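PDB 3ID9: MutT/NUDIX family protein from Bacillus thuringiensis str. Al Hakam, which probably hydrolyses a nucleoside diphosphate linked to another group, as Nudix hydrolases do, though its own substrate is not established. Local coordinates for residues L38-Q41 against N45-W48; D123-P128 against S133-S138; E68-E71 against L75-K78; V24-I29 against E59-A64. All coordinates share one frame; numbering follows the deposited sequence.

Contact 1: residues L38-Q41 against N45-W48; sequences LVKQ and NRDW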
loop_
_atom_site.group_PDB
_atom_site.type_symbol
_atom_site.label_atom_id
_atom_site.label_comp_id
_atom_site.label_asym_id
_atom_site.label_seq_id
_atom_site.Cartn_x
_atom_site.Cartn_y
_atom_site.Cartn_z
ATOM N N LEU B 38 20.669 -7.998 -0.612
ATOM C CA LEU B 38 21.025 -7.055 0.434
ATOM C C LEU B 38 22.093 -6.138 -0.123
ATOM O O LEU B 38 22.874 -6.516 -0.985
ATOM C CB LEU B 38 21.543 -7.736 1.700
ATOM C CG LEU B 38 20.547 -8.635 2.439
ATOM C CD1 LEU B 38 21.143 -9.023 3.801
ATOM C CD2 LEU B 38 19.198 -7.910 2.603
ATOM N N VAL B 39 22.100 -4.921 0.388
ATOM C CA VAL B 39 23.010 -3.882 -0.019
ATOM C C VAL B 39 23.800 -3.453 1.211
ATOM O O VAL B 39 23.344 -3.627 2.345
ATOM C CB VAL B 39 22.179 -2.706 -0.607
ATOM C CG1 VAL B 39 22.861 -1.385 -0.379
ATOM C CG2 VAL B 39 21.963 -2.935 -2.090
ATOM N N LYS B 40 24.993 -2.912 1.002
ATOM C CA LYS B 40 25.796 -2.475 2.133
ATOM C C LYS B 40 25.616 -0.971 2.286
ATOM O O LYS B 40 25.792 -0.218 1.326
ATOM C CB LYS B 40 27.268 -2.810 1.903
ATOM C CG LYS B 40 28.144 -2.645 3.122
ATOM C CD LYS B 40 28.082 -3.865 4.029
ATOM C CE LYS B 40 29.438 -4.583 4.088
ATOM N NZ LYS B 40 30.541 -3.712 4.603
ATOM N N GLN B 41 25.248 -0.547 3.498
ATOM C CA GLN B 41 25.026 0.866 3.810
ATOM C C GLN B 41 26.320 1.671 3.838
ATOM O O GLN B 41 27.310 1.255 4.446
ATOM C CB GLN B 41 24.332 1.013 5.169
ATOM C CG GLN B 41 22.926 0.437 5.239
ATOM C CD GLN B 41 22.302 0.600 6.621
ATOM O OE1 GLN B 41 22.809 0.062 7.613
ATOM N NE2 GLN B 41 21.202 1.348 6.695
ATOM N N ASN B 45 27.187 1.785 10.911
ATOM C CA ASN B 45 28.096 0.646 11.033
ATOM C C ASN B 45 28.131 -0.189 9.760
ATOM O O ASN B 45 28.390 -1.392 9.812
ATOM C CB ASN B 45 27.662 -0.250 12.193
ATOM C CG ASN B 45 27.723 0.456 13.526
ATOM O OD1 ASN B 45 27.131 1.520 13.708
ATOM N ND2 ASN B 45 28.441 -0.136 14.472
ATOM N N ARG B 46 27.881 0.448 8.620
ATOM C CA ARG B 46 27.866 -0.263 7.347
ATOM C C ARG B 46 26.717 -1.267 7.430
ATOM O O ARG B 46 25.547 -0.879 7.442
ATOM C CB ARG B 46 29.195 -0.998 7.129
ATOM C CG ARG B 46 30.420 -0.091 7.123
ATOM C CD ARG B 46 31.547 -0.654 7.997
ATOM N NE ARG B 46 32.051 -1.948 7.533
ATOM C CZ ARG B 46 32.995 -2.651 8.157
ATOM N NH1 ARG B 46 33.542 -2.190 9.275
ATOM N NH2 ARG B 46 33.398 -3.816 7.663
ATOM N N ASP B 47 27.060 -2.551 7.501
ATOM C CA ASP B 47 26.075 -3.624 7.598
ATOM C C ASP B 47 25.146 -3.816 6.405
ATOM O O ASP B 47 24.721 -2.861 5.755
ATOM C CB ASP B 47 25.230 -3.466 8.858
ATOM C CG ASP B 47 25.523 -4.541 9.881
ATOM O OD1 ASP B 47 25.651 -5.727 9.475
ATOM O OD2 ASP B 47 25.619 -4.205 11.084
ATOM N N TRP B 48 24.829 -5.076 6.141
ATOM C CA TRP B 48 23.963 -5.445 5.038
ATOM C C TRP B 48 22.500 -5.233 5.374
ATOM O O TRP B 48 22.015 -5.693 6.399
ATOM C CB TRP B 48 24.213 -6.905 4.654
ATOM C CG TRP B 48 25.603 -7.124 4.157
ATOM C CD1 TRP B 48 26.696 -7.489 4.896
ATOM C CD2 TRP B 48 26.079 -6.906 2.822
ATOM N NE1 TRP B 48 27.818 -7.506 4.104
ATOM C CE2 TRP B 48 27.468 -7.153 2.825
ATOM C CE3 TRP B 48 25.463 -6.524 1.622
ATOM C CZ2 TRP B 48 28.255 -7.030 1.679
ATOM C CZ3 TRP B 48 26.245 -6.402 0.479
ATOM C CH2 TRP B 48 27.627 -6.655 0.517
#

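Contact 2: residues D123-P128 against S133-S138; sequences DVQMVP and SYYGFS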
loop_
_atom_site.group_PDB
_atom_site.type_symbol
_atom_site.label_atom_id
_atom_site.label_comp_id
_atom_site.label_asym_id
_atom_site.label_seq_id
_atom_site.Cartn_x
_atom_site.Cartn_y
_atom_site.Cartn_z
ATOM N N ASP B 123 27.953 -2.609 -3.723
ATOM C CA ASP B 123 28.135 -3.639 -2.714
ATOM C C ASP B 123 26.818 -4.396 -2.649
ATOM O O ASP B 123 25.832 -3.903 -2.108
ATOM C CB ASP B 123 28.459 -3.010 -1.360
ATOM C CG ASP B 123 29.802 -2.304 -1.355
ATOM O OD1 ASP B 123 30.692 -2.706 -2.134
ATOM O OD2 ASP B 123 29.977 -1.358 -0.562
ATOM N N VAL B 124 26.808 -5.600 -3.207
ATOM C CA VAL B 124 25.601 -6.413 -3.263
ATOM C C VAL B 124 25.834 -7.864 -2.876
ATOM O O VAL B 124 26.876 -8.454 -3.179
ATOM C CB VAL B 124 25.011 -6.376 -4.689
ATOM C CG1 VAL B 124 23.790 -7.273 -4.793
ATOM C CG2 VAL B 124 24.666 -4.947 -5.051
ATOM N N GLN B 125 24.841 -8.445 -2.218
ATOM C CA GLN B 125 24.928 -9.827 -1.802
ATOM C C GLN B 125 23.538 -10.461 -1.795
ATOM O O GLN B 125 22.559 -9.842 -1.378
ATOM C CB GLN B 125 25.547 -9.894 -0.409
ATOM C CG GLN B 125 25.755 -11.294 0.091
ATOM C CD GLN B 125 26.199 -11.353 1.543
ATOM O OE1 GLN B 125 26.377 -12.437 2.086
ATOM N NE2 GLN B 125 26.373 -10.193 2.178
HETATM N N MSE B 126 23.449 -11.694 -2.275
HETATM C CA MSE B 126 22.186 -12.413 -2.298
HETATM C C MSE B 126 22.210 -13.371 -1.114
HETATM O O MSE B 126 22.911 -14.372 -1.136
HETATM C CB MSE B 126 22.037 -13.193 -3.609
HETATM C CG MSE B 126 21.911 -12.330 -4.859
HETATM SE SE MSE B 126 20.371 -11.109 -4.874
HETATM C CE MSE B 126 18.936 -12.411 -4.825
ATOM N N VAL B 127 21.446 -13.061 -0.077
ATOM C CA VAL B 127 21.415 -13.898 1.109
ATOM C C VAL B 127 20.190 -14.804 1.190
ATOM O O VAL B 127 19.063 -14.360 1.020
ATOM C CB VAL B 127 21.493 -13.037 2.394
ATOM C CG1 VAL B 127 21.337 -13.917 3.624
ATOM C CG2 VAL B 127 22.832 -12.309 2.453
ATOM N N PRO B 128 20.408 -16.101 1.450
ATOM C CA PRO B 128 19.286 -17.041 1.551
ATOM C C PRO B 128 18.321 -16.523 2.601
ATOM O O PRO B 128 18.748 -16.058 3.657
ATOM C CB PRO B 128 19.958 -18.341 1.987
ATOM C CG PRO B 128 21.330 -18.228 1.393
ATOM C CD PRO B 128 21.689 -16.785 1.690
ATOM N N SER B 133 18.182 -14.037 9.748
ATOM C CA SER B 133 18.285 -13.791 11.182
ATOM C C SER B 133 19.708 -13.381 11.522
ATOM O O SER B 133 19.944 -12.606 12.446
ATOM C CB SER B 133 17.888 -15.037 11.980
ATOM O OG SER B 133 18.587 -16.174 11.513
ATOM N N TYR B 134 20.660 -13.899 10.760
ATOM C CA TYR B 134 22.057 -13.572 10.973
ATOM C C TYR B 134 22.310 -12.078 10.768
ATOM O O TYR B 134 23.208 -11.502 11.377
ATOM C CB TYR B 134 22.923 -14.366 10.002
ATOM C CG TYR B 134 24.391 -14.051 10.102
ATOM C CD1 TYR B 134 25.198 -14.677 11.054
ATOM C CD2 TYR B 134 24.975 -13.119 9.247
ATOM C CE1 TYR B 134 26.555 -14.381 11.148
ATOM C CE2 TYR B 134 26.325 -12.812 9.333
ATOM C CZ TYR B 134 27.112 -13.446 10.283
ATOM O OH TYR B 134 28.447 -13.137 10.360
ATOM N N TYR B 135 21.522 -11.453 9.901
ATOM C CA TYR B 135 21.695 -10.036 9.632
ATOM C C TYR B 135 20.755 -9.128 10.412
ATOM O O TYR B 135 20.597 -7.956 10.071
ATOM C CB TYR B 135 21.572 -9.762 8.132
ATOM C CG TYR B 135 22.699 -10.378 7.341
ATOM C CD1 TYR B 135 22.536 -11.593 6.680
ATOM C CD2 TYR B 135 23.946 -9.764 7.290
ATOM C CE1 TYR B 135 23.586 -12.177 5.990
ATOM C CE2 TYR B 135 25.001 -10.339 6.606
ATOM C CZ TYR B 135 24.818 -11.543 5.960
ATOM O OH TYR B 135 25.883 -12.113 5.303
ATOM N N GLY B 136 20.128 -9.675 11.452
ATOM C CA GLY B 136 19.255 -8.873 12.293
ATOM C C GLY B 136 17.771 -8.844 11.984
ATOM O O GLY B 136 17.010 -8.175 12.676
ATOM N N PHE B 137 17.341 -9.557 10.953
ATOM C CA PHE B 137 15.931 -9.556 10.638
ATOM C C PHE B 137 15.181 -10.445 11.618
ATOM O O PHE B 137 15.640 -11.533 11.975
ATOM C CB PHE B 137 15.713 -10.012 9.196
ATOM C CG PHE B 137 16.357 -9.107 8.189
ATOM C CD1 PHE B 137 17.709 -9.245 7.872
ATOM C CD2 PHE B 137 15.636 -8.071 7.602
ATOM C CE1 PHE B 137 18.327 -8.366 6.993
ATOM C CE2 PHE B 137 16.251 -7.183 6.716
ATOM C CZ PHE B 137 17.598 -7.332 6.413
ATOM N N SER B 138 14.030 -9.966 12.070
ATOM C CA SER B 138 13.215 -10.711 13.017
ATOM C C SER B 138 12.519 -11.871 12.318
ATOM O O SER B 138 12.340 -11.853 11.098
ATOM C CB SER B 138 12.163 -9.792 13.630
ATOM O OG SER B 138 11.243 -9.373 12.642
#

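Contact 3: residues E68-E71 against L75-K78; sequences EMRE and LEVK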
loop_
_atom_site.group_PDB
_atom_site.type_symbol
_atom_site.label_atom_id
_atom_site.label_comp_id
_atom_site.label_asym_id
_atom_site.label_seq_id
_atom_site.Cartn_x
_atom_site.Cartn_y
_atom_site.Cartn_z
ATOM N N GLU B 68 16.288 4.269 -6.495
ATOM C CA GLU B 68 17.096 3.771 -5.395
ATOM C C GLU B 68 17.740 2.459 -5.816
ATOM O O GLU B 68 18.917 2.210 -5.549
ATOM C CB GLU B 68 16.236 3.541 -4.153
ATOM C CG GLU B 68 15.772 4.805 -3.436
ATOM C CD GLU B 68 16.892 5.518 -2.702
ATOM O OE1 GLU B 68 17.797 4.831 -2.178
ATOM O OE2 GLU B 68 16.857 6.768 -2.632
HETATM N N MSE B 69 16.967 1.628 -6.499
HETATM C CA MSE B 69 17.470 0.341 -6.927
HETATM C C MSE B 69 18.703 0.438 -7.827
HETATM O O MSE B 69 19.650 -0.343 -7.662
HETATM C CB MSE B 69 16.363 -0.443 -7.617
HETATM C CG MSE B 69 16.367 -1.917 -7.277
HETATM SE SE MSE B 69 16.491 -2.344 -5.361
HETATM C CE MSE B 69 17.195 -4.124 -5.601
ATOM N N ARG B 70 18.727 1.381 -8.769
ATOM C CA ARG B 70 19.908 1.454 -9.608
ATOM C C ARG B 70 21.058 2.290 -9.057
ATOM O O ARG B 70 22.165 2.232 -9.582
ATOM C CB ARG B 70 19.565 1.850 -11.053
ATOM C CG ARG B 70 18.705 3.064 -11.290
ATOM C CD ARG B 70 18.079 2.919 -12.689
ATOM N NE ARG B 70 17.240 4.053 -13.071
ATOM C CZ ARG B 70 16.402 4.053 -14.106
ATOM N NH1 ARG B 70 16.275 2.977 -14.875
ATOM N NH2 ARG B 70 15.682 5.130 -14.369
ATOM N N GLU B 71 20.815 3.034 -7.983
ATOM C CA GLU B 71 21.883 3.810 -7.374
ATOM C C GLU B 71 22.610 2.907 -6.375
ATOM O O GLU B 71 23.795 3.087 -6.111
ATOM C CB GLU B 71 21.339 5.029 -6.624
ATOM C CG GLU B 71 20.441 5.946 -7.449
ATOM C CD GLU B 71 20.086 7.240 -6.718
ATOM O OE1 GLU B 71 19.840 7.188 -5.491
ATOM O OE2 GLU B 71 20.041 8.306 -7.374
ATOM N N LEU B 75 20.872 -2.330 -10.843
ATOM C CA LEU B 75 19.942 -3.216 -11.553
ATOM C C LEU B 75 18.691 -2.507 -12.067
ATOM O O LEU B 75 18.282 -1.479 -11.533
ATOM C CB LEU B 75 19.474 -4.348 -10.636
ATOM C CG LEU B 75 20.461 -5.359 -10.065
ATOM C CD1 LEU B 75 19.700 -6.337 -9.175
ATOM C CD2 LEU B 75 21.158 -6.099 -11.205
ATOM N N GLU B 76 18.086 -3.069 -13.109
ATOM C CA GLU B 76 16.845 -2.530 -13.657
ATOM C C GLU B 76 15.741 -3.426 -13.110
ATOM O O GLU B 76 15.794 -4.647 -13.249
ATOM C CB GLU B 76 16.847 -2.576 -15.187
ATOM C CG GLU B 76 17.673 -1.477 -15.831
ATOM C CD GLU B 76 17.218 -0.089 -15.403
ATOM O OE1 GLU B 76 16.020 0.233 -15.578
ATOM O OE2 GLU B 76 18.056 0.684 -14.893
ATOM N N VAL B 77 14.744 -2.826 -12.477
ATOM C CA VAL B 77 13.670 -3.617 -11.898
ATOM C C VAL B 77 12.279 -3.098 -12.200
ATOM O O VAL B 77 12.103 -1.982 -12.687
ATOM C CB VAL B 77 13.810 -3.678 -10.363
ATOM C CG1 VAL B 77 15.188 -4.208 -9.984
ATOM C CG2 VAL B 77 13.589 -2.286 -9.766
ATOM N N LYS B 78 11.290 -3.933 -11.910
ATOM C CA LYS B 78 9.901 -3.548 -12.072
ATOM C C LYS B 78 9.171 -4.063 -10.836
ATOM O O LYS B 78 9.577 -5.059 -10.227
ATOM C CB LYS B 78 9.295 -4.140 -13.346
ATOM C CG LYS B 78 8.903 -5.594 -13.265
ATOM C CD LYS B 78 8.294 -6.039 -14.595
ATOM C CE LYS B 78 7.982 -7.534 -14.603
ATOM N NZ LYS B 78 7.436 -7.979 -15.916
#

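Contact 4: residues V24-I29 against E59-A64; sequences VRVTGI and ETLEEA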
loop_
_atom_site.group_PDB
_atom_site.type_symbol
_atom_site.label_atom_id
_atom_site.label_comp_id
_atom_site.label_asym_id
_atom_site.label_seq_id
_atom_site.Cartn_x
_atom_site.Cartn_y
_atom_site.Cartn_z
ATOM N N VAL B 24 7.909 9.808 2.862
ATOM C CA VAL B 24 7.614 8.474 2.360
ATOM C C VAL B 24 8.876 7.692 2.009
ATOM O O VAL B 24 9.772 8.197 1.331
ATOM C CB VAL B 24 6.718 8.539 1.118
ATOM C CG1 VAL B 24 6.259 7.143 0.739
ATOM C CG2 VAL B 24 5.527 9.443 1.385
ATOM N N ARG B 25 8.936 6.452 2.478
ATOM C CA ARG B 25 10.077 5.585 2.218
ATOM C C ARG B 25 9.683 4.279 1.566
ATOM O O ARG B 25 8.707 3.639 1.968
ATOM C CB ARG B 25 10.831 5.298 3.517
ATOM C CG ARG B 25 11.650 6.480 3.967
ATOM C CD ARG B 25 12.335 6.289 5.304
ATOM N NE ARG B 25 13.206 7.435 5.527
ATOM C CZ ARG B 25 14.344 7.636 4.865
ATOM N NH1 ARG B 25 14.752 6.756 3.955
ATOM N NH2 ARG B 25 15.052 8.739 5.084
ATOM N N VAL B 26 10.448 3.899 0.549
ATOM C CA VAL B 26 10.220 2.656 -0.171
ATOM C C VAL B 26 11.364 1.698 0.120
ATOM O O VAL B 26 12.494 2.120 0.349
ATOM C CB VAL B 26 10.147 2.882 -1.698
ATOM C CG1 VAL B 26 8.880 3.626 -2.046
ATOM C CG2 VAL B 26 11.365 3.669 -2.172
ATOM N N THR B 27 11.059 0.408 0.120
ATOM C CA THR B 27 12.062 -0.620 0.370
ATOM C C THR B 27 11.848 -1.699 -0.667
ATOM O O THR B 27 10.707 -2.053 -0.972
ATOM C CB THR B 27 11.914 -1.227 1.782
ATOM O OG1 THR B 27 12.374 -0.281 2.750
ATOM C CG2 THR B 27 12.713 -2.517 1.908
ATOM N N GLY B 28 12.948 -2.211 -1.213
ATOM C CA GLY B 28 12.840 -3.236 -2.225
ATOM C C GLY B 28 13.216 -4.621 -1.741
ATOM O O GLY B 28 14.166 -4.798 -0.979
ATOM N N ILE B 29 12.452 -5.610 -2.184
ATOM C CA ILE B 29 12.712 -6.987 -1.834
ATOM C C ILE B 29 12.735 -7.785 -3.131
ATOM O O ILE B 29 11.689 -8.146 -3.688
ATOM C CB ILE B 29 11.652 -7.525 -0.855
ATOM C CG1 ILE B 29 11.867 -6.854 0.506
ATOM C CG2 ILE B 29 11.755 -9.033 -0.736
ATOM C CD1 ILE B 29 11.049 -7.412 1.630
ATOM N N GLU B 59 8.128 12.507 -7.171
ATOM C CA GLU B 59 8.300 11.145 -7.665
ATOM C C GLU B 59 7.143 10.268 -7.235
ATOM O O GLU B 59 6.532 10.503 -6.199
ATOM C CB GLU B 59 9.576 10.506 -7.111
ATOM C CG GLU B 59 10.891 11.136 -7.501
ATOM C CD GLU B 59 12.065 10.339 -6.950
ATOM O OE1 GLU B 59 12.086 10.093 -5.725
ATOM O OE2 GLU B 59 12.960 9.953 -7.734
ATOM N N THR B 60 6.839 9.263 -8.043
ATOM C CA THR B 60 5.809 8.310 -7.683
ATOM C C THR B 60 6.582 7.280 -6.862
ATOM O O THR B 60 7.812 7.199 -6.974
ATOM C CB THR B 60 5.223 7.600 -8.907
ATOM O OG1 THR B 60 6.276 6.961 -9.638
ATOM C CG2 THR B 60 4.503 8.589 -9.800
ATOM N N LEU B 61 5.890 6.503 -6.036
ATOM C CA LEU B 61 6.580 5.496 -5.241
ATOM C C LEU B 61 7.446 4.654 -6.174
ATOM O O LEU B 61 8.573 4.297 -5.838
ATOM C CB LEU B 61 5.585 4.582 -4.525
ATOM C CG LEU B 61 4.611 5.241 -3.555
ATOM C CD1 LEU B 61 3.772 4.162 -2.900
ATOM C CD2 LEU B 61 5.363 6.043 -2.517
ATOM N N GLU B 62 6.909 4.360 -7.352
ATOM C CA GLU B 62 7.605 3.555 -8.344
ATOM C C GLU B 62 8.907 4.197 -8.835
ATOM O O GLU B 62 9.958 3.554 -8.863
ATOM C CB GLU B 62 6.682 3.297 -9.532
ATOM C CG GLU B 62 7.249 2.329 -10.541
ATOM C CD GLU B 62 6.338 2.127 -11.730
ATOM O OE1 GLU B 62 6.683 1.305 -12.607
ATOM O OE2 GLU B 62 5.278 2.788 -11.794
ATOM N N GLU B 63 8.837 5.463 -9.227
ATOM C CA GLU B 63 10.023 6.149 -9.714
ATOM C C GLU B 63 11.142 6.129 -8.668
ATOM O O GLU B 63 12.314 5.969 -9.007
ATOM C CB GLU B 63 9.675 7.591 -10.097
ATOM C CG GLU B 63 8.576 7.682 -11.143
ATOM C CD GLU B 63 8.181 9.113 -11.469
ATOM O OE1 GLU B 63 7.910 9.897 -10.528
ATOM O OE2 GLU B 63 8.133 9.447 -12.672
ATOM N N ALA B 64 10.770 6.281 -7.402
ATOM C CA ALA B 64 11.736 6.275 -6.314
ATOM C C ALA B 64 12.333 4.881 -6.114
ATOM O O ALA B 64 13.536 4.740 -5.906
ATOM C CB ALA B 64 11.078 6.757 -5.027
#

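Contact 1: residues L38-Q41 against N45-W48
Lys40 lies over Trp48 and ends beside Arg46. Its CB faces the far rim of the indole, 4.0 Å from Trp48 CZ3. CG is anti to the backbone N (chi1 -169°). The bend at chi2 carries CD over one ring face, and the later bends bring CE and NZ round toward Trp48 NE1 and Arg46. CD makes a CH-pi contact, 3.6 Å from the centroid of the Trp48 five-membered ring and 14° off its normal. CE follows at 3.3 Å from Trp48 NE1. The tip, NZ, reaches the guanidinium edge of Arg46, 3.7 Å from Arg46 NE. These two positive chains lie side by side and point the same way, so the like charges probably disfavour a closer approach.

Leu38 adds an apolar touch, with its CD1 3.8 Å from Trp48 CB. Its side chain also meets Leu50, Tyr135 and Val127. Lys40 and Trp48 form an antiparallel, non-hydrogen-bonded pair. Next to them Gln41 N donates a nearly straight bond to Asp47 O (3.3 Å, 175° at the hydrogen). Val39 continues the pairing through a backbone bond to Ser49. The arrangement is a beta hairpin, in which strands 35-40 and 48-54 of the Nudix fold are joined by the loop 41-47.

Contact 2: residues D123-P128 against S133-S138
Val127 and Tyr135 approach each other from opposite directions, one from strand 124-128 and the other from the loop before helix 139-147. Both valine methyls take part. Val127 CG2 lies 3.6 Å from Tyr135 CE1, and Val127 CG1 is almost as near to the same carbon. CG2 meets the ring obliquely, neither over its face nor at its edge. Tyr135 has CG anti to its carbonyl carbon (chi1 -67°), and this turn sends the ring out from the loop to the strand.

Gln125 comes in at the phenol end. Its chain is extended, and it crosses the tyrosine obliquely. The amide plane stands almost perpendicular to the ring, at 89°. Gln125 OE1 is 3.3 Å from Tyr135 OH.

Tyr134 covers one face of the Tyr135 ring. Its CD2 sits 3.5 Å above the plane of the Tyr135 ring, over the centre. The loop itself is tightened by a backbone bond of 3.1 Å from Gly136 N to Ser133 O. Further on, Ser138 caps the start of helix 139-147 through its OG, which bonds to Phe141 N.

Leu38 of strand 35-40 touches both Val127 and Tyr135, and Gln125 also packs on Trp48. The loop thus lies over the side chains that strands 124-128 and 35-40 present on one face of the sheet. The contact is small and mainly apolar, with polar groups at the phenol end. Its chemistry implies that shape and methyl-to-ring packing do most of the joining.

Contact 3: residues E68-E71 against L75-K78
Arg70 and Glu76 are brought together by two different chain shapes. In Arg70, CG stands between the backbone N and the carbonyl carbon (chi1 51°), and the chain then runs extended to NE. In Glu76, CB points away from the helix, but a bend at chi2 (-57°) folds the carboxylate back. The result is a salt bridge made through one arginine nitrogen. Arg70 NH1 gives its better hydrogen bond to Glu76 OE2, at 2.9 Å. That bond uses the syn lone pair of OE2 and lies near the guanidinium plane. Arg70 NH1 is also 2.8 Å from Glu76 OE1, but that hydrogen bond is strongly bent and weak. The guanidinium and carboxylate planes are 34° apart. The aliphatic start of the arginine also touches the other segment, with Arg70 CB 3.6 Å from Leu75 O.

Sequence, family and the loop-helix geometry agree that residues 53-74 form the Nudix box. This contact lies where its helix, 61-72, ends and the chain turns into strand 77-88. Thr73 ties that turn together. Its OG1 is hydrogen-bonded to both Met69 O and Leu75 N.

Beneath the ion pair the contact is apolar. Met69, a selenomethionine, crosses Val77 at about a right angle. Met69 CG lies 3.7 Å from Val77 CG1 and equally near the other methyl. Leu30 and Leu102, from the sheet, touch both of these side chains. Glu76 is held on the strand side by a backbone hydrogen bond with Ile105.

Contact 4: residues V24-I29 against E59-A64
Leu61 meets Val24 at about a right angle, methyl against methyl. Leu61 CD2 is 3.6 Å from Val24 CG1. Leucine CG is anti to its carbonyl carbon (chi1 -60°), and the extended chain beyond it brings the branch to the strand. Val26 fits beside the first turn of the helix. Its CG1 lies 3.9 Å from Leu61 O and a little further from the leucine CB. Its other methyl, CG2, faces Ala64 CB at 4.2 Å.

Val55 lies just outward and touches all four of these residues. The strand is held on both flanks. Val24 and Val26 make backbone bonds with Val55 and Gly53, while Arg25 pairs with Leu96 and Ile98.

Thr60 and Glu63 form a capping box at the helix start. Thr60 N donates to Glu63 OE1 at 2.8 Å, meeting its anti side 23° out of the carboxylate plane. The return bond from Glu63 N to Thr60 OG1 is the less sure half, because the place of OG1 is uncertain. Just before it, Glu59 forms a salt bridge with Arg67 and accepts from Glu56 N. The second subunit also reaches this helix end: its Asp87 bonds to Leu61 N, and its Tyr155 to Glu62 N.

The chemistry is divided. Buried aliphatic groups join helix to sheet, while polar groups at the helix start, including those of the partner subunit, occupy its backbone N-H groups.

In the fold
Contact 4 is the buried one, while contacts 1, 2 and 3 are only partly buried. Contacts 3 and 4 share helix 61-72, one near its end and the other at its start, and their centres are about 11 Å apart. Contacts 1 and 2 touch directly, because strands 35-40 and 124-128 are neighbours. Contacts 2 and 4 lie on opposite sides of the chain's centre, with about 21 Å between their own centres. All four reach the same mixed sheet. The chemistry varies with place: aliphatic in contact 4, ionic over apolar in contact 3, and aromatic in contacts 1 and 2. Among the four, contact 4 alone is reached by the second subunit.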